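Local coordinates for periplasmic binding protein (Mycobacterium smegmatis, PDB 4MDY), which probably binds an iron-containing ligand, such as a ferric siderophore, outside the cell membrane and delivers it to an ABC transporter for uptake, at residues E132-I140 / M151-D159. Numbering follows the deposited sequence.
Sequences EPWKDQATI and MTELIKSVD
M151, a selenomethionine, is bent at its last two torsions (chi2 69°, chi3 78°) and lies against A138. Its CG is 3.3 Å from the carbonyl O of A138, and its SE is 3.9 Å from A138 CB. The next residue, T152, accepts a hydrogen bond at OG1 from a water. The water also donates weakly to T139 OG1. That hydroxyl donates to K135 O, which also takes the T139 backbone N on the opposite face of its plane.

I155 is the central knob, set among W134, K135, A138 and T139. Its CD1 reaches T139 OG1 at 3.6 Å, while CG2 lies against the aliphatic K135 chain. V158 puts CG1 3.7 Å from W134 CH2. D159 closes the contact with a two-pronged salt bridge. K135 NZ meets D159 OD2 at 3.0 Å and D159 OD1 at 3.1 Å; each oxygen offers its syn lone pair. K135 CG lies over one face of the W134 ring, offset toward its rim. Q203 also donates to D159 OD1.

Helices 134-144 and 148-168 form a near-antiparallel helical hairpin (156° between local axes). The long second helix is consistent with the helix that links the two domains in class III solute-binding proteins.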
ATOM      1  N   GLU A 132      -8.344  -2.994  -0.596  1.00 18.47           N
ATOM      2  CA  GLU A 132      -9.022  -2.853  -1.889  1.00 19.54           C
ATOM      3  C   GLU A 132      -8.076  -2.154  -2.872  1.00 18.54           C
ATOM      4  O   GLU A 132      -7.129  -1.480  -2.448  1.00 18.52           O
ATOM      5  CB  GLU A 132     -10.322  -2.055  -1.742  1.00 20.06           C
ATOM      6  CG  GLU A 132     -10.134  -0.565  -1.475  1.00 22.41           C
ATOM      7  CD  GLU A 132     -11.428   0.224  -1.454  1.00 23.04           C
ATOM      8  OE1 GLU A 132     -12.506  -0.325  -1.770  1.00 28.55           O
ATOM      9  OE2 GLU A 132     -11.357   1.420  -1.124  1.00 26.61           O
ATOM     10  N   PRO A 133      -8.319  -2.304  -4.187  1.00 18.55           N
ATOM     11  CA  PRO A 133      -7.444  -1.661  -5.173  1.00 17.67           C
ATOM     12  C   PRO A 133      -7.107  -0.198  -4.831  1.00 16.89           C
ATOM     13  O   PRO A 133      -8.002   0.596  -4.538  1.00 17.30           O
ATOM     14  CB  PRO A 133      -8.255  -1.763  -6.472  1.00 17.87           C
ATOM     15  CG  PRO A 133      -9.023  -3.025  -6.307  1.00 18.29           C
ATOM     16  CD  PRO A 133      -9.362  -3.119  -4.837  1.00 17.78           C
ATOM     17  N   TRP A 134      -5.820   0.141  -4.854  1.00 17.00           N
ATOM     18  CA  TRP A 134      -5.371   1.487  -4.462  1.00 16.11           C
ATOM     19  C   TRP A 134      -6.086   2.594  -5.229  1.00 15.64           C
ATOM     20  O   TRP A 134      -6.389   3.634  -4.674  1.00 13.60           O
ATOM     21  CB  TRP A 134      -3.838   1.637  -4.568  1.00 16.19           C
ATOM     22  CG  TRP A 134      -3.280   1.838  -5.940  1.00 16.28           C
ATOM     23  CD1 TRP A 134      -2.989   0.866  -6.858  1.00 16.56           C
ATOM     24  CD2 TRP A 134      -2.943   3.084  -6.556  1.00 16.51           C
ATOM     25  NE1 TRP A 134      -2.492   1.432  -8.007  1.00 18.58           N
ATOM     26  CE2 TRP A 134      -2.453   2.790  -7.853  1.00 16.81           C
ATOM     27  CE3 TRP A 134      -3.010   4.418  -6.145  1.00 17.57           C
ATOM     28  CZ2 TRP A 134      -2.031   3.786  -8.739  1.00 18.46           C
ATOM     29  CZ3 TRP A 134      -2.584   5.407  -7.020  1.00 20.13           C
ATOM     30  CH2 TRP A 134      -2.100   5.081  -8.309  1.00 20.08           C
ATOM     31  N   LYS A 135      -6.381   2.367  -6.503  1.00 15.80           N
ATOM     32  CA  LYS A 135      -7.060   3.394  -7.277  1.00 16.54           C
ATOM     33  C   LYS A 135      -8.505   3.626  -6.798  1.00 15.96           C
ATOM     34  O   LYS A 135      -8.988   4.759  -6.809  1.00 19.53           O
ATOM     35  CB  LYS A 135      -7.021   3.056  -8.768  1.00 17.52           C
ATOM     36  CG  LYS A 135      -5.614   3.105  -9.354  1.00 18.60           C
ATOM     37  CD  LYS A 135      -5.625   2.742 -10.833  1.00 21.09           C
ATOM     38  CE  LYS A 135      -4.217   2.747 -11.402  1.00 23.24           C
ATOM     39  NZ  LYS A 135      -4.190   2.367 -12.841  1.00 24.59           N
ATOM     40  N   ASP A 136      -9.187   2.562  -6.380  1.00 16.01           N
ATOM     41  CA  ASP A 136     -10.559   2.689  -5.888  1.00 18.03           C
ATOM     42  C   ASP A 136     -10.556   3.507  -4.601  1.00 16.07           C
ATOM     43  O   ASP A 136     -11.371   4.407  -4.407  1.00 17.49           O
ATOM     44  CB  ASP A 136     -11.173   1.322  -5.599  1.00 20.83           C
ATOM     45  CG  ASP A 136     -11.391   0.497  -6.841  1.00 24.51           C
ATOM     46  OD1 ASP A 136     -11.279   1.031  -7.969  1.00 31.57           O
ATOM     47  OD2 ASP A 136     -11.680  -0.708  -6.674  1.00 24.93           O
ATOM     48  N   GLN A 137      -9.620   3.188  -3.723  1.00 16.41           N
ATOM     49  CA  GLN A 137      -9.470   3.938  -2.482  1.00 15.10           C
ATOM     50  C   GLN A 137      -9.126   5.412  -2.730  1.00 14.19           C
ATOM     51  O   GLN A 137      -9.704   6.302  -2.107  1.00 15.64           O
ATOM     52  CB  GLN A 137      -8.412   3.274  -1.605  1.00 15.01           C
ATOM     53  CG  GLN A 137      -7.999   4.103  -0.413  1.00 15.89           C
ATOM     54  CD  GLN A 137      -7.139   3.309   0.546  1.00 17.30           C
ATOM     55  OE1 GLN A 137      -7.506   2.207   0.953  1.00 17.53           O
ATOM     56  NE2 GLN A 137      -5.984   3.858   0.903  1.00 16.53           N
ATOM     57  N   ALA A 138      -8.175   5.673  -3.624  1.00 13.61           N
ATOM     58  CA  ALA A 138      -7.779   7.043  -3.927  1.00 14.19           C
ATOM     59  C   ALA A 138      -8.952   7.814  -4.512  1.00 15.06           C
ATOM     60  O   ALA A 138      -9.228   8.936  -4.107  1.00 12.86           O
ATOM     61  CB  ALA A 138      -6.609   7.057  -4.899  1.00 15.73           C
ATOM     62  N   THR A 139      -9.655   7.198  -5.457  1.00 14.64           N
ATOM     63  CA  THR A 139     -10.764   7.872  -6.117  1.00 16.20           C
ATOM     64  C   THR A 139     -11.885   8.300  -5.158  1.00 14.32           C
ATOM     65  O   THR A 139     -12.324   9.444  -5.204  1.00 17.07           O
ATOM     66  CB  THR A 139     -11.336   7.021  -7.265  1.00 18.62           C
ATOM     67  OG1 THR A 139     -10.291   6.773  -8.215  1.00 21.16           O
ATOM     68  CG2 THR A 139     -12.469   7.755  -7.967  1.00 19.69           C
ATOM     69  N   ILE A 140     -12.347   7.399  -4.298  1.00 14.26           N
ATOM     70  CA  ILE A 140     -13.435   7.757  -3.390  1.00 15.65           C
ATOM     71  C   ILE A 140     -12.984   8.823  -2.380  1.00 16.13           C
ATOM     72  O   ILE A 140     -13.753   9.709  -2.056  1.00 15.26           O
ATOM     73  CB  ILE A 140     -14.058   6.537  -2.686  1.00 17.12           C
ATOM     74  CG1 ILE A 140     -15.416   6.905  -2.088  1.00 18.41           C
ATOM     75  CG2 ILE A 140     -13.134   5.976  -1.613  1.00 18.02           C
ATOM     76  CD1 ILE A 140     -16.189   5.717  -1.555  1.00 19.43           C
HETATM   77  N   MSE A 151      -6.754  14.223  -7.697  1.00 14.63           N
HETATM   78  CA  MSE A 151      -6.544  12.802  -7.402  1.00 16.13           C
HETATM   79  C   MSE A 151      -6.461  12.032  -8.693  1.00 14.90           C
HETATM   80  O   MSE A 151      -5.631  11.133  -8.844  1.00 14.27           O
HETATM   81  CB  MSE A 151      -7.653  12.242  -6.514  1.00 17.17           C
HETATM   82  CG  MSE A 151      -7.333  10.842  -5.995  1.00 18.10           C
HETATM   83 SE   MSE A 151      -5.841  10.876  -4.698  1.00 23.18          SE
HETATM   84  CE  MSE A 151      -6.957  11.528  -3.207  1.00 20.74           C
ATOM     85  N   THR A 152      -7.313  12.386  -9.641  1.00 14.52           N
ATOM     86  CA  THR A 152      -7.253  11.753 -10.958  1.00 15.10           C
ATOM     87  C   THR A 152      -5.884  11.975 -11.584  1.00 13.33           C
ATOM     88  O   THR A 152      -5.272  11.038 -12.097  1.00 16.70           O
ATOM     89  CB  THR A 152      -8.343  12.316 -11.866  1.00 16.71           C
ATOM     90  OG1 THR A 152      -9.612  11.999 -11.287  1.00 20.14           O
ATOM     91  CG2 THR A 152      -8.265  11.716 -13.268  1.00 20.51           C
ATOM     92  N   GLU A 153      -5.421  13.217 -11.548  1.00 15.11           N
ATOM     93  CA  GLU A 153      -4.072  13.557 -12.004  1.00 18.54           C
ATOM     94  C   GLU A 153      -2.984  12.725 -11.311  1.00 18.04           C
ATOM     95  O   GLU A 153      -2.070  12.239 -11.973  1.00 17.84           O
ATOM     96  CB  GLU A 153      -3.796  15.048 -11.781  1.00 21.14           C
ATOM     97  CG  GLU A 153      -2.395  15.482 -12.176  1.00 24.41           C
ATOM     98  CD  GLU A 153      -2.116  15.259 -13.649  1.00 30.81           C
ATOM     99  OE1 GLU A 153      -3.077  15.280 -14.463  1.00 36.85           O
ATOM    100  OE2 GLU A 153      -0.933  15.056 -13.987  1.00 39.87           O
ATOM    101  N   LEU A 154      -3.093  12.565  -9.991  1.00 17.69           N
ATOM    102  CA  LEU A 154      -2.114  11.792  -9.216  1.00 18.84           C
ATOM    103  C   LEU A 154      -2.083  10.319  -9.646  1.00 19.08           C
ATOM    104  O   LEU A 154      -1.012   9.728  -9.782  1.00 18.30           O
ATOM    105  CB  LEU A 154      -2.406  11.892  -7.714  1.00 19.23           C
ATOM    106  CG  LEU A 154      -1.965  13.183  -7.021  1.00 19.06           C
ATOM    107  CD1 LEU A 154      -2.860  13.474  -5.826  1.00 17.77           C
ATOM    108  CD2 LEU A 154      -0.500  13.106  -6.597  1.00 18.85           C
ATOM    109  N   ILE A 155      -3.255   9.737  -9.874  1.00 18.14           N
ATOM    110  CA  ILE A 155      -3.342   8.362 -10.374  1.00 19.91           C
ATOM    111  C   ILE A 155      -2.674   8.246 -11.757  1.00 20.03           C
ATOM    112  O   ILE A 155      -1.883   7.326 -12.001  1.00 20.91           O
ATOM    113  CB  ILE A 155      -4.808   7.875 -10.421  1.00 20.64           C
ATOM    114  CG1 ILE A 155      -5.372   7.751  -8.995  1.00 20.89           C
ATOM    115  CG2 ILE A 155      -4.911   6.530 -11.138  1.00 20.85           C
ATOM    116  CD1 ILE A 155      -6.883   7.580  -8.915  1.00 22.48           C
ATOM    117  N   LYS A 156      -2.989   9.185 -12.648  1.00 19.05           N
ATOM    118  CA  LYS A 156      -2.344   9.275 -13.967  1.00 20.43           C
ATOM    119  C   LYS A 156      -0.826   9.358 -13.858  1.00 19.54           C
ATOM    120  O   LYS A 156      -0.104   8.701 -14.606  1.00 21.47           O
ATOM    121  CB  LYS A 156      -2.811  10.521 -14.722  1.00 23.13           C
ATOM    122  CG  LYS A 156      -4.139  10.389 -15.438  1.00 29.32           C
ATOM    123  CD  LYS A 156      -4.566  11.723 -16.039  1.00 32.23           C
ATOM    124  CE  LYS A 156      -5.994  11.664 -16.565  1.00 33.66           C
ATOM    125  NZ  LYS A 156      -6.429  12.942 -17.189  1.00 36.08           N
ATOM    126  N   SER A 157      -0.363  10.199 -12.939  1.00 19.44           N
ATOM    127  CA  SER A 157       1.067  10.439 -12.732  1.00 19.58           C
ATOM    128  C   SER A 157       1.816   9.159 -12.340  1.00 18.69           C
ATOM    129  O   SER A 157       2.907   8.897 -12.839  1.00 18.48           O
ATOM    130  CB  SER A 157       1.261  11.510 -11.656  1.00 22.52           C
ATOM    131  OG  SER A 157       2.625  11.834 -11.512  1.00 24.86           O
ATOM    132  N   VAL A 158       1.224   8.375 -11.443  1.00 18.27           N
ATOM    133  CA  VAL A 158       1.792   7.092 -11.028  1.00 20.27           C
ATOM    134  C   VAL A 158       1.869   6.113 -12.194  1.00 20.28           C
ATOM    135  O   VAL A 158       2.913   5.511 -12.424  1.00 19.02           O
ATOM    136  CB  VAL A 158       0.987   6.466  -9.871  1.00 20.93           C
ATOM    137  CG1 VAL A 158       1.375   5.005  -9.649  1.00 21.97           C
ATOM    138  CG2 VAL A 158       1.183   7.276  -8.598  1.00 22.07           C
ATOM    139  N   ASP A 159       0.763   5.961 -12.925  1.00 20.53           N
ATOM    140  CA  ASP A 159       0.737   5.088 -14.100  1.00 22.01           C
ATOM    141  C   ASP A 159       1.839   5.480 -15.086  1.00 22.62           C
ATOM    142  O   ASP A 159       2.574   4.618 -15.590  1.00 22.26           O
ATOM    143  CB  ASP A 159      -0.631   5.149 -14.797  1.00 24.68           C
ATOM    144  CG  ASP A 159      -1.723   4.412 -14.030  1.00 28.87           C
ATOM    145  OD1 ASP A 159      -1.399   3.590 -13.142  1.00 30.51           O
ATOM    146  OD2 ASP A 159      -2.918   4.651 -14.318  1.00 30.61           O
TER
HETATM  147  O   HOH W   1      -9.540  10.090  -8.882  1.00 35.02           O